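Local atomic coordinates of 4-amino-4-deoxychorismate lyase (Legionella pneumophila, PDB entry 3LUL), a protein that belongs to the class IV aminotransferase family of pyridoxal-phosphate proteins, two-domain subunits that here assemble as a dimer. Residues 4-9 / 106-111; 59-64 / 88-93; 242-247 / 259-264. All blocks are in the same frame, centred on the assembly; numbering follows the deposited sequence. Where two conformers were deposited one is given.

Interaction 1: residues 4-9 / 106-111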
ATOM      1  N   THR B   4     -21.819  -7.506   5.703  1.00 20.03           N
ATOM      2  CA  THR B   4     -21.329  -7.009   4.400  1.00 20.27           C
ATOM      3  C   THR B   4     -22.460  -6.284   3.693  1.00 21.01           C
ATOM      4  O   THR B   4     -23.537  -6.849   3.532  1.00 22.97           O
ATOM      5  CB  THR B   4     -20.794  -8.147   3.542  1.00 20.24           C
ATOM      6  OG1 THR B   4     -19.776  -8.814   4.285  1.00 20.63           O
ATOM      7  CG2 THR B   4     -20.218  -7.629   2.211  1.00 16.56           C
ATOM      8  N   ARG B   5     -22.223  -5.031   3.317  1.00 19.51           N
ATOM      9  CA  ARG B   5     -23.230  -4.183   2.681  1.00 20.90           C
ATOM     10  C   ARG B   5     -22.798  -3.809   1.265  1.00 18.48           C
ATOM     11  O   ARG B   5     -21.694  -3.322   1.089  1.00 16.56           O
ATOM     12  CB  ARG B   5     -23.400  -2.908   3.531  1.00 22.54           C
ATOM     13  CG  ARG B   5     -24.309  -1.831   2.945  1.00 31.54           C
ATOM     14  CD  ARG B   5     -24.726  -0.816   4.010  1.00 42.69           C
ATOM     15  NE  ARG B   5     -25.543   0.262   3.440  1.00 49.66           N
ATOM     16  CZ  ARG B   5     -25.104   1.467   3.068  1.00 56.08           C
ATOM     17  NH1 ARG B   5     -23.826   1.817   3.195  1.00 60.02           N
ATOM     18  NH2 ARG B   5     -25.964   2.349   2.564  1.00 56.65           N
ATOM     19  N   VAL B   6     -23.641  -4.032   0.258  1.00 17.75           N
ATOM     20  CA  VAL B   6     -23.355  -3.441  -1.061  1.00 18.98           C
ATOM     21  C   VAL B   6     -23.863  -1.999  -1.063  1.00 20.26           C
ATOM     22  O   VAL B   6     -25.034  -1.763  -0.791  1.00 22.44           O
ATOM     23  CB  VAL B   6     -23.967  -4.211  -2.229  1.00 18.07           C
ATOM     24  CG1 VAL B   6     -23.711  -3.466  -3.541  1.00 19.50           C
ATOM     25  CG2 VAL B   6     -23.369  -5.603  -2.296  1.00 19.79           C
ATOM     26  N   ILE B   7     -22.989  -1.041  -1.362  1.00 20.86           N
ATOM     27  CA  ILE B   7     -23.404   0.359  -1.564  1.00 21.75           C
ATOM     28  C   ILE B   7     -23.884   0.503  -3.025  1.00 25.16           C
ATOM     29  O   ILE B   7     -23.090   0.346  -3.961  1.00 22.07           O
ATOM     30  CB  ILE B   7     -22.274   1.368  -1.267  1.00 20.64           C
ATOM     31  CG1 ILE B   7     -21.652   1.120   0.117  1.00 25.30           C
ATOM     32  CG2 ILE B   7     -22.807   2.812  -1.336  1.00 23.83           C
ATOM     33  CD1 ILE B   7     -20.383   1.892   0.321  1.00 26.54           C
ATOM     34  N   GLU B   8     -25.176   0.781  -3.191  1.00 29.79           N
ATOM     35  CA  GLU B   8     -25.833   0.886  -4.501  0.50 32.83           C
ATOM     36  C   GLU B   8     -25.883   2.354  -4.944  1.00 34.65           C
ATOM     37  O   GLU B   8     -25.754   3.257  -4.124  1.00 34.19           O
ATOM     38  CB  GLU B   8     -27.276   0.345  -4.443  0.50 33.01           C
ATOM     39  CG  GLU B   8     -27.500  -0.983  -3.692  0.50 32.40           C
ATOM     40  CD  GLU B   8     -27.523  -2.195  -4.599  0.50 29.99           C
ATOM     41  OE1 GLU B   8     -26.784  -2.219  -5.601  0.50 27.91           O
ATOM     42  OE2 GLU B   8     -28.283  -3.136  -4.297  0.50 28.69           O
ATOM     43  N   ASP B   9     -26.075   2.571  -6.240  1.00 39.13           N
ATOM     44  CA  ASP B   9     -26.289   3.896  -6.819  1.00 43.13           C
ATOM     45  C   ASP B   9     -27.536   4.571  -6.231  1.00 45.73           C
ATOM     46  O   ASP B   9     -28.603   3.954  -6.193  1.00 46.42           O
ATOM     47  CB  ASP B   9     -26.515   3.782  -8.344  1.00 44.19           C
ATOM     48  CG  ASP B   9     -25.420   2.986  -9.074  1.00 46.58           C
ATOM     49  OD1 ASP B   9     -24.831   2.056  -8.479  1.00 46.89           O
ATOM     50  OD2 ASP B   9     -25.175   3.277 -10.266  1.00 49.84           O
ATOM     51  N   SER B 106     -18.285  -4.653   6.432  1.00 11.26           N
ATOM     52  CA  SER B 106     -17.548  -4.342   5.217  1.00 11.29           C
ATOM     53  C   SER B 106     -18.501  -3.810   4.137  1.00 10.91           C
ATOM     54  O   SER B 106     -19.719  -4.016   4.185  1.00 12.96           O
ATOM     55  CB  SER B 106     -16.747  -5.557   4.742  1.00 11.69           C
ATOM     56  OG  SER B 106     -17.571  -6.692   4.539  1.00 10.89           O
ATOM     57  N   GLN B 107     -17.929  -3.088   3.180  1.00 12.46           N
ATOM     58  CA  GLN B 107     -18.703  -2.383   2.187  1.00  9.98           C
ATOM     59  C   GLN B 107     -18.173  -2.840   0.843  1.00 10.01           C
ATOM     60  O   GLN B 107     -16.981  -2.976   0.656  1.00 10.44           O
ATOM     61  CB  GLN B 107     -18.556  -0.874   2.374  1.00 11.52           C
ATOM     62  CG  GLN B 107     -18.666  -0.398   3.840  1.00 15.43           C
ATOM     63  CD  GLN B 107     -20.088  -0.262   4.302  1.00 25.32           C
ATOM     64  OE1 GLN B 107     -20.888   0.408   3.647  1.00 22.39           O
ATOM     65  NE2 GLN B 107     -20.430  -0.901   5.432  1.00 20.74           N
ATOM     66  N   LEU B 108     -19.073  -3.105  -0.077  1.00 10.12           N
ATOM     67  CA  LEU B 108     -18.713  -3.545  -1.395  1.00 10.26           C
ATOM     68  C   LEU B 108     -19.289  -2.555  -2.401  1.00 10.67           C
ATOM     69  O   LEU B 108     -20.474  -2.169  -2.281  1.00 14.12           O
ATOM     70  CB  LEU B 108     -19.279  -4.931  -1.579  1.00  8.55           C
ATOM     71  CG  LEU B 108     -18.923  -5.821  -2.747  1.00 16.59           C
ATOM     72  CD1 LEU B 108     -17.392  -5.899  -2.996  1.00 13.21           C
ATOM     73  CD2 LEU B 108     -19.542  -7.183  -2.480  1.00 16.41           C
ATOM     74  N   ILE B 109     -18.461  -2.106  -3.352  1.00  9.29           N
ATOM     75  CA  ILE B 109     -18.905  -1.279  -4.472  1.00 10.64           C
ATOM     76  C   ILE B 109     -18.519  -1.949  -5.798  1.00 12.19           C
ATOM     77  O   ILE B 109     -17.410  -2.466  -5.948  1.00 14.56           O
ATOM     78  CB  ILE B 109     -18.347   0.154  -4.395  1.00 12.32           C
ATOM     79  CG1 ILE B 109     -18.969   0.885  -3.196  1.00 13.04           C
ATOM     80  CG2 ILE B 109     -18.579   0.961  -5.733  1.00 12.06           C
ATOM     81  CD1 ILE B 109     -18.414   2.324  -2.972  1.00 14.08           C
ATOM     82  N   PHE B 110     -19.464  -1.956  -6.741  1.00 13.26           N
ATOM     83  CA  PHE B 110     -19.196  -2.400  -8.117  1.00 11.94           C
ATOM     84  C   PHE B 110     -19.263  -1.248  -9.101  1.00 13.69           C
ATOM     85  O   PHE B 110     -20.159  -0.400  -9.026  1.00 12.30           O
ATOM     86  CB  PHE B 110     -20.226  -3.428  -8.565  1.00 10.60           C
ATOM     87  CG  PHE B 110     -20.295  -4.639  -7.700  1.00 13.59           C
ATOM     88  CD1 PHE B 110     -19.500  -5.749  -8.000  1.00 16.08           C
ATOM     89  CD2 PHE B 110     -21.179  -4.702  -6.616  1.00 12.93           C
ATOM     90  CE1 PHE B 110     -19.574  -6.893  -7.225  1.00 14.16           C
ATOM     91  CE2 PHE B 110     -21.258  -5.847  -5.842  1.00 13.92           C
ATOM     92  CZ  PHE B 110     -20.465  -6.943  -6.150  1.00 13.17           C
ATOM     93  N   GLN B 111     -18.304  -1.214 -10.009  1.00 12.42           N
ATOM     94  CA  GLN B 111     -18.251  -0.195 -11.065  1.00 11.97           C
ATOM     95  C   GLN B 111     -17.884  -0.829 -12.397  1.00 12.85           C
ATOM     96  O   GLN B 111     -16.979  -1.653 -12.459  1.00 12.33           O
ATOM     97  CB  GLN B 111     -17.200   0.853 -10.732  1.00 15.43           C
ATOM     98  CG  GLN B 111     -17.615   1.781  -9.596  1.00 23.72           C
ATOM     99  CD  GLN B 111     -18.771   2.723  -9.969  1.00 29.41           C
ATOM    100  OE1 GLN B 111     -19.884   2.636  -9.417  1.00 37.13           O
ATOM    101  NE2 GLN B 111     -18.506   3.634 -10.893  1.00 22.37           N
TER
HETATM  102  O   HOH W   1     -22.190  -0.917  -6.302  1.00 16.36           O
HETATM  103  O   HOH W   2     -22.584   1.023  -8.134  1.00 25.05           O
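R5 and I7 clasp L108 between them in a parallel backbone pairing of 4-9 with 106-111. R5 N donates to S106 O at 2.8 Å, L108 N returns a bond to R5 O at 2.9 Å, and I7 N reaches L108 O, also at 2.9 Å. After I7 the chains part, and water 1 fills in, accepting from F110 N and lying 2.8 Å from I7 O.

Polar side chains meet on two faces. Beside R5, the Q107 chain bends at CG (chi2 -81°), which brings OE1 to the guanidinium edge; NH1 of R5 donates to it at 3.3 Å, in the carbonyl plane, although the two flat groups are turned 44° apart. NE2 of the same amide is held by V105 O. On the other face T4 OG1 lies 3.1 Å from S106 OG, and both hydroxyls have partners in the 59-64 loop: E62 N for T4, P60 O for S106.

Apolar packing follows the same division. V6 sets CG1 at the edge of the F110 ring, 4.1 Å from CE2, and CG2 beside L108 CD2. I7 lays CB and CD1 against I109.

Such pairing is that of a parallel edge strand: within the chain 4-6 is an outermost strand of the mixed sheet of the N-terminal domain, next to 106-113.

Interaction 2: residues 59-64 / 88-93; sequences IPFEIS and AILSGG
L90 points its isobutyl group from strand 84-91 into the loop 59-64, where I59 and F61 receive it. This is loop-on-sheet packing in the N-terminal alpha/beta domain of a class IV aminotransferase fold: the loop joins helix 43-57 to helix 65-78 and crosses one face of the mixed sheet. No hydrogen bond links the two segments.

The tight part centres on CD2 of L90. F61 CD1 comes within 3.8 Å of it, and I59 CG2 lies 4.0 Å away, so one methyl touches both loop residues. In L90, chi1 of -180° swings CG away from the backbone N, and with chi2 at 71° both methyls reach F61, the second, CD1, lying 4.0 Å from F61 CD1. The I59 and L90 side chains run alongside each other, pointing opposite ways, whereas F61 and L90 meet at a slant. I59 CG2 also rests just past the end of the strand, 4.2 Å from CA of G92. L50 and A54 of helix 43-57 pack on both L90 and F61, adding to this apolar cluster.

Toward E62 the contact slackens. The loop turns off from the strand, E62 is exposed to solvent, and within the loop a weak 3.3 Å bond joins I63 N to F61 O, while I63 O is held by W47 NE1. S64 then serves as N-cap of helix 65-78, its OG bonded to D67 N. Back at the aromatic ring, I63 CG2 sits 3.4 Å above one face of F61, displaced toward the rim.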
ATOM      1  N   ILE B  59     -11.717  -9.424   7.289  1.00 13.08           N
ATOM      2  CA  ILE B  59     -12.761  -8.576   6.754  1.00 11.89           C
ATOM      3  C   ILE B  59     -13.960  -9.484   6.445  1.00 11.74           C
ATOM      4  O   ILE B  59     -13.830 -10.443   5.696  1.00 12.43           O
ATOM      5  CB  ILE B  59     -12.298  -7.827   5.477  1.00 10.50           C
ATOM      6  CG1 ILE B  59     -11.031  -7.008   5.746  1.00 15.65           C
ATOM      7  CG2 ILE B  59     -13.414  -6.949   4.952  1.00 16.29           C
ATOM      8  CD1 ILE B  59     -10.419  -6.394   4.465  1.00 15.07           C
ATOM      9  N   PRO B  60     -15.142  -9.191   7.020  1.00 13.94           N
ATOM     10  CA  PRO B  60     -16.296  -9.992   6.618  1.00 14.68           C
ATOM     11  C   PRO B  60     -16.542  -9.962   5.085  1.00 15.10           C
ATOM     12  O   PRO B  60     -16.383  -8.906   4.420  1.00 15.51           O
ATOM     13  CB  PRO B  60     -17.474  -9.386   7.411  1.00 15.39           C
ATOM     14  CG  PRO B  60     -16.865  -8.433   8.414  1.00 15.57           C
ATOM     15  CD  PRO B  60     -15.471  -8.118   7.974  1.00 17.84           C
ATOM     16  N   PHE B  61     -16.940 -11.112   4.544  1.00 13.87           N
ATOM     17  CA  PHE B  61     -17.386 -11.216   3.185  1.00 15.59           C
ATOM     18  C   PHE B  61     -18.598 -12.143   3.146  1.00 17.20           C
ATOM     19  O   PHE B  61     -18.504 -13.275   2.686  1.00 17.67           O
ATOM     20  CB  PHE B  61     -16.243 -11.733   2.294  1.00 11.94           C
ATOM     21  CG  PHE B  61     -16.516 -11.623   0.805  1.00 10.83           C
ATOM     22  CD1 PHE B  61     -16.750 -10.405   0.209  1.00 14.04           C
ATOM     23  CD2 PHE B  61     -16.487 -12.755  -0.007  1.00 11.35           C
ATOM     24  CE1 PHE B  61     -16.979 -10.301  -1.176  1.00 15.23           C
ATOM     25  CE2 PHE B  61     -16.738 -12.676  -1.383  1.00 11.58           C
ATOM     26  CZ  PHE B  61     -16.952 -11.449  -1.978  1.00 14.46           C
ATOM     27  N   GLU B  62     -19.719 -11.648   3.674  1.00 18.76           N
ATOM     28  CA  GLU B  62     -20.936 -12.439   3.832  1.00 21.11           C
ATOM     29  C   GLU B  62     -21.848 -12.069   2.674  1.00 21.01           C
ATOM     30  O   GLU B  62     -22.890 -11.424   2.860  1.00 23.56           O
ATOM     31  CB  GLU B  62     -21.632 -12.121   5.169  1.00 25.44           C
ATOM     32  CG  GLU B  62     -20.878 -12.605   6.395  1.00 30.89           C
ATOM     33  CD  GLU B  62     -20.842 -14.098   6.523  1.00 44.04           C
ATOM     34  OE1 GLU B  62     -21.719 -14.780   5.940  1.00 50.09           O
ATOM     35  OE2 GLU B  62     -19.937 -14.582   7.234  1.00 49.14           O
ATOM     36  N   ILE B  63     -21.414 -12.441   1.473  1.00 15.78           N
ATOM     37  CA  ILE B  63     -22.228 -12.322   0.270  1.00 13.15           C
ATOM     38  C   ILE B  63     -22.100 -13.662  -0.437  1.00 10.86           C
ATOM     39  O   ILE B  63     -20.994 -14.123  -0.694  1.00 11.31           O
ATOM     40  CB  ILE B  63     -21.805 -11.137  -0.609  1.00 16.53           C
ATOM     41  CG1 ILE B  63     -22.679 -11.072  -1.876  1.00 13.99           C
ATOM     42  CG2 ILE B  63     -20.329 -11.180  -0.981  1.00 17.10           C
ATOM     43  CD1 ILE B  63     -22.478  -9.738  -2.676  1.00 17.77           C
ATOM     44  N   SER B  64     -23.231 -14.285  -0.743  1.00 11.68           N
ATOM     45  CA  SER B  64     -23.202 -15.604  -1.366  1.00 10.56           C
ATOM     46  C   SER B  64     -22.731 -15.457  -2.808  1.00  9.76           C
ATOM     47  O   SER B  64     -22.785 -14.354  -3.388  1.00  9.14           O
ATOM     48  CB  SER B  64     -24.589 -16.250  -1.300  1.00 12.03           C
ATOM     49  OG  SER B  64     -25.481 -15.545  -2.149  1.00  6.71           O
ATOM     50  N   ALA B  88     -14.788  -4.739  -8.584  1.00 12.45           N
ATOM     51  CA  ALA B  88     -15.427  -4.861  -7.255  1.00 10.36           C
ATOM     52  C   ALA B  88     -14.398  -4.406  -6.237  1.00 11.86           C
ATOM     53  O   ALA B  88     -13.263  -4.832  -6.311  1.00 11.24           O
ATOM     54  CB  ALA B  88     -15.795  -6.276  -6.981  1.00 11.93           C
ATOM     55  N   ILE B  89     -14.762  -3.477  -5.351  1.00 10.87           N
ATOM     56  CA  ILE B  89     -13.893  -3.029  -4.272  1.00  9.20           C
ATOM     57  C   ILE B  89     -14.574  -3.341  -2.946  1.00  9.86           C
ATOM     58  O   ILE B  89     -15.712  -2.951  -2.755  1.00 10.49           O
ATOM     59  CB  ILE B  89     -13.584  -1.508  -4.335  1.00  9.55           C
ATOM     60  CG1 ILE B  89     -13.003  -1.114  -5.699  1.00 16.01           C
ATOM     61  CG2 ILE B  89     -12.587  -1.127  -3.240  1.00 11.31           C
ATOM     62  CD1 ILE B  89     -12.794   0.424  -5.839  1.00 16.54           C
ATOM     63  N   LEU B  90     -13.870  -4.066  -2.065  1.00 11.15           N
ATOM     64  CA  LEU B  90     -14.354  -4.442  -0.723  1.00 10.21           C
ATOM     65  C   LEU B  90     -13.508  -3.675   0.286  1.00  9.65           C
ATOM     66  O   LEU B  90     -12.276  -3.824   0.315  1.00 10.06           O
ATOM     67  CB  LEU B  90     -14.164  -5.933  -0.469  1.00 10.79           C
ATOM     68  CG  LEU B  90     -14.624  -6.489   0.874  1.00  8.79           C
ATOM     69  CD1 LEU B  90     -16.133  -6.510   0.948  1.00 10.10           C
ATOM     70  CD2 LEU B  90     -14.043  -7.903   1.099  1.00 12.46           C
ATOM     71  N   SER B  91     -14.158  -2.831   1.076  1.00 10.87           N
ATOM     72  CA  SER B  91     -13.480  -2.051   2.111  1.00 11.24           C
ATOM     73  C   SER B  91     -13.678  -2.695   3.452  1.00 10.41           C
ATOM     74  O   SER B  91     -14.673  -3.392   3.672  1.00 10.74           O
ATOM     75  CB  SER B  91     -14.052  -0.646   2.196  1.00  9.98           C
ATOM     76  OG  SER B  91     -15.365  -0.652   2.711  1.00 11.22           O
ATOM     77  N   GLY B  92     -12.744  -2.444   4.359  1.00 12.37           N
ATOM     78  CA  GLY B  92     -12.871  -2.906   5.751  1.00 10.53           C
ATOM     79  C   GLY B  92     -14.063  -2.262   6.438  1.00 13.13           C
ATOM     80  O   GLY B  92     -14.646  -2.824   7.361  1.00 14.47           O
ATOM     81  N   GLY B  93     -14.460  -1.086   5.972  1.00 13.64           N
ATOM     82  CA  GLY B  93     -15.677  -0.426   6.443  1.00 13.90           C
ATOM     83  C   GLY B  93     -15.445   0.637   7.498  1.00 14.02           C
ATOM     84  O   GLY B  93     -14.314   0.797   7.990  1.00 11.82           O
TER

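Interaction 3: residues 242-247 / 259-264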
ATOM      1  N   ILE B 242      -3.672 -12.603 -22.661  1.00 10.08           N
ATOM      2  CA  ILE B 242      -2.259 -12.743 -22.912  1.00 10.24           C
ATOM      3  C   ILE B 242      -1.773 -11.503 -23.664  1.00 10.84           C
ATOM      4  O   ILE B 242      -2.378 -11.100 -24.689  1.00 13.15           O
ATOM      5  CB  ILE B 242      -1.967 -14.039 -23.726  1.00 10.44           C
ATOM      6  CG1 ILE B 242      -2.150 -15.259 -22.833  1.00 12.52           C
ATOM      7  CG2 ILE B 242      -0.559 -13.995 -24.333  1.00 10.85           C
ATOM      8  CD1 ILE B 242      -2.027 -16.600 -23.539  1.00 12.88           C
ATOM      9  N   ARG B 243      -0.675 -10.935 -23.176  1.00 10.57           N
ATOM     10  CA  ARG B 243      -0.029  -9.770 -23.787  1.00 10.67           C
ATOM     11  C   ARG B 243       1.406 -10.176 -24.097  1.00 12.10           C
ATOM     12  O   ARG B 243       2.144 -10.670 -23.228  1.00 11.22           O
ATOM     13  CB  ARG B 243      -0.074  -8.587 -22.834  1.00 15.26           C
ATOM     14  CG  ARG B 243       0.470  -7.252 -23.380  1.00 21.31           C
ATOM     15  CD  ARG B 243      -0.622  -6.379 -24.047  1.00 24.09           C
ATOM     16  NE  ARG B 243      -0.040  -5.212 -24.749  1.00 22.35           N
ATOM     17  CZ  ARG B 243       0.032  -3.963 -24.270  1.00 20.73           C
ATOM     18  NH1 ARG B 243      -0.417  -3.658 -23.053  1.00 28.51           N
ATOM     19  NH2 ARG B 243       0.601  -2.997 -24.997  1.00 24.19           N
ATOM     20  N   ARG B 244       1.798  -9.981 -25.356  1.00 10.03           N
ATOM     21  CA  ARG B 244       3.128 -10.370 -25.795  1.00  8.90           C
ATOM     22  C   ARG B 244       4.127  -9.345 -25.316  1.00  8.24           C
ATOM     23  O   ARG B 244       3.805  -8.160 -25.231  1.00 10.89           O
ATOM     24  CB  ARG B 244       3.167 -10.481 -27.328  1.00 10.00           C
ATOM     25  CG  ARG B 244       2.251 -11.548 -27.894  1.00 10.73           C
ATOM     26  CD  ARG B 244       2.085 -11.387 -29.396  1.00 14.21           C
ATOM     27  NE  ARG B 244       0.973 -12.200 -29.911  1.00 19.48           N
ATOM     28  CZ  ARG B 244       1.049 -13.456 -30.375  1.00 15.77           C
ATOM     29  NH1 ARG B 244       2.202 -14.111 -30.443  1.00 15.99           N
ATOM     30  NH2 ARG B 244      -0.057 -14.064 -30.807  1.00 18.38           N
ATOM     31  N   VAL B 245       5.331  -9.813 -25.007  1.00  6.34           N
ATOM     32  CA  VAL B 245       6.426  -8.951 -24.529  1.00  7.51           C
ATOM     33  C   VAL B 245       7.495  -8.804 -25.616  1.00  7.44           C
ATOM     34  O   VAL B 245       8.038  -9.785 -26.108  1.00  9.13           O
ATOM     35  CB  VAL B 245       7.038  -9.485 -23.219  1.00  8.73           C
ATOM     36  CG1 VAL B 245       8.301  -8.668 -22.795  1.00  9.10           C
ATOM     37  CG2 VAL B 245       5.993  -9.482 -22.091  1.00  9.64           C
ATOM     38  N   LEU B 246       7.754  -7.559 -25.995  1.00  8.59           N
ATOM     39  CA  LEU B 246       8.750  -7.215 -27.004  1.00  9.78           C
ATOM     40  C   LEU B 246      10.141  -7.150 -26.408  1.00  9.73           C
ATOM     41  O   LEU B 246      11.105  -7.541 -27.054  1.00 11.22           O
ATOM     42  CB  LEU B 246       8.410  -5.884 -27.691  1.00 12.50           C
ATOM     43  CG  LEU B 246       9.409  -5.345 -28.743  1.00 12.28           C
ATOM     44  CD1 LEU B 246       9.670  -6.339 -29.868  1.00 15.99           C
ATOM     45  CD2 LEU B 246       8.911  -4.023 -29.312  1.00 16.95           C
ATOM     46  N   SER B 247      10.258  -6.668 -25.181  1.00  7.47           N
ATOM     47  CA  SER B 247      11.568  -6.447 -24.594  1.00  9.84           C
ATOM     48  C   SER B 247      11.553  -6.339 -23.087  1.00 10.00           C
ATOM     49  O   SER B 247      10.556  -5.911 -22.514  1.00  8.33           O
ATOM     50  CB  SER B 247      12.218  -5.184 -25.172  1.00  9.02           C
ATOM     51  OG  SER B 247      11.464  -3.999 -24.898  1.00  9.60           O
ATOM     52  N   ILE B 259       2.770 -21.682 -29.389  1.00  7.74           N
ATOM     53  CA  ILE B 259       2.209 -21.939 -28.072  1.00  6.80           C
ATOM     54  C   ILE B 259       1.351 -20.770 -27.601  1.00  9.36           C
ATOM     55  O   ILE B 259       0.262 -20.965 -27.085  1.00  9.51           O
ATOM     56  CB  ILE B 259       3.319 -22.262 -27.052  1.00  6.96           C
ATOM     57  CG1 ILE B 259       3.940 -23.642 -27.382  1.00  8.61           C
ATOM     58  CG2 ILE B 259       2.807 -22.206 -25.576  1.00 10.98           C
ATOM     59  CD1 ILE B 259       5.064 -24.108 -26.387  1.00  9.68           C
ATOM     60  N   ILE B 260       1.815 -19.563 -27.869  1.00  8.36           N
ATOM     61  CA  ILE B 260       1.054 -18.352 -27.512  1.00 10.03           C
ATOM     62  C   ILE B 260      -0.270 -18.302 -28.297  1.00  7.79           C
ATOM     63  O   ILE B 260      -1.332 -18.040 -27.704  1.00 10.33           O
ATOM     64  CB  ILE B 260       1.866 -17.065 -27.720  1.00 11.20           C
ATOM     65  CG1 ILE B 260       3.108 -17.079 -26.799  1.00  8.44           C
ATOM     66  CG2 ILE B 260       0.976 -15.813 -27.448  1.00 10.35           C
ATOM     67  CD1 ILE B 260       4.089 -15.895 -26.981  1.00  9.27           C
ATOM     68  N   ASP B 261      -0.243 -18.579 -29.598  1.00  7.45           N
ATOM     69  CA  ASP B 261      -1.504 -18.585 -30.359  1.00  8.51           C
ATOM     70  C   ASP B 261      -2.500 -19.638 -29.870  1.00  8.76           C
ATOM     71  O   ASP B 261      -3.696 -19.362 -29.770  1.00  9.57           O
ATOM     72  CB  ASP B 261      -1.278 -18.754 -31.858  1.00  9.89           C
ATOM     73  CG  ASP B 261      -0.429 -17.642 -32.437  1.00 15.77           C
ATOM     74  OD1 ASP B 261      -0.737 -16.471 -32.171  1.00 19.03           O
ATOM     75  OD2 ASP B 261       0.550 -17.942 -33.134  1.00 20.19           O
ATOM     76  N   LYS B 262      -1.997 -20.814 -29.533  1.00  8.50           N
ATOM     77  CA  LYS B 262      -2.834 -21.866 -28.967  1.00 10.87           C
ATOM     78  C   LYS B 262      -3.464 -21.427 -27.631  1.00  9.32           C
ATOM     79  O   LYS B 262      -4.652 -21.618 -27.405  1.00  7.85           O
ATOM     80  CB  LYS B 262      -2.037 -23.162 -28.756  1.00  9.72           C
ATOM     81  CG  LYS B 262      -2.920 -24.277 -28.197  1.00 15.88           C
ATOM     82  CD  LYS B 262      -2.362 -25.675 -28.392  1.00 22.35           C
ATOM     83  CE  LYS B 262      -3.417 -26.725 -28.019  1.00 18.40           C
ATOM     84  NZ  LYS B 262      -2.931 -28.119 -28.116  1.00 24.00           N
ATOM     85  N   LEU B 263      -2.659 -20.872 -26.739  1.00  8.73           N
ATOM     86  CA  LEU B 263      -3.168 -20.430 -25.440  1.00  9.04           C
ATOM     87  C   LEU B 263      -4.196 -19.290 -25.562  1.00  8.83           C
ATOM     88  O   LEU B 263      -5.219 -19.316 -24.878  1.00  9.05           O
ATOM     89  CB  LEU B 263      -2.018 -20.079 -24.512  1.00 10.98           C
ATOM     90  CG  LEU B 263      -1.158 -21.291 -24.121  1.00 13.71           C
ATOM     91  CD1 LEU B 263      -0.008 -20.800 -23.279  1.00 14.38           C
ATOM     92  CD2 LEU B 263      -1.954 -22.391 -23.397  1.00 14.18           C
ATOM     93  N   ILE B 264      -3.968 -18.341 -26.470  1.00  8.97           N
ATOM     94  CA  ILE B 264      -4.963 -17.298 -26.756  1.00 10.24           C
ATOM     95  C   ILE B 264      -6.295 -17.918 -27.203  1.00 12.18           C
ATOM     96  O   ILE B 264      -7.390 -17.548 -26.696  1.00 10.95           O
ATOM     97  CB  ILE B 264      -4.465 -16.316 -27.842  1.00 10.92           C
ATOM     98  CG1 ILE B 264      -3.366 -15.434 -27.255  1.00 12.33           C
ATOM     99  CG2 ILE B 264      -5.647 -15.472 -28.404  1.00 11.95           C
ATOM    100  CD1 ILE B 264      -2.634 -14.602 -28.275  1.00  8.10           C
TER
HETATM  101  O   HOH W   3       2.501 -16.277 -32.495  1.00 24.35           O
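R244 stretches from its strand to the helix and presents its guanidinium in two ways at once. One face lies against I260, whose CG2 sits 3.6 Å above the plane, offset toward the rim. At the edge, NH2 donates to D261 OD1 at 2.8 Å in a salt bridge. The oxygen lies within the guanidinium plane but is approached on its syn side from 30° outside the carboxylate plane, the two flat groups being turned 48° apart. Water 3 closes a second path, accepting from NH1 at 3.0 Å and lying 2.6 Å from D261 OD2; NH1 also bonds V255 O. These links should restrain rotation of the guanidinium.

I242 supplies the apolar half. With CG1 anti to the carbonyl carbon and the chain extended to CD1, that methyl reaches L263 CB at 3.6 Å, while CG2 meets I260 CG2 and CB faces I264 CG1 at 4.0 Å. I264 CD1 adds a contact to NH2 of R244.

Strand 242-247 and helix 259-264 run nearly antiparallel, at 163°. The C-terminal helix 258-269 packs on the sheet beside strand 232-237, where F234 touches I242 and I260, and beside helix 201-212, where L206 meets I242 and L263.

Interactions 1 and 2 belong to one sheet and touch: strands 106-113 and 84-91 are neighbours in it, with Q107 O close to S91 N, and the 59-64 loop touches the strand at 106-111. Along the chain, interaction 2 is nested within the span closed by interaction 1. Both are largely buried, yet interaction 1 is built on backbone bonds at the sheet border, with R5 exposed to solvent, whereas interaction 2 has no hydrogen bond between its segments and is mainly apolar packing. Interaction 3 stands apart, its centre about 36 Å from that of interaction 1 and across the chain's centre, where a helix lies on the other sheet. Only partly buried, it combines an aliphatic patch with a salt bridge to exposed D261.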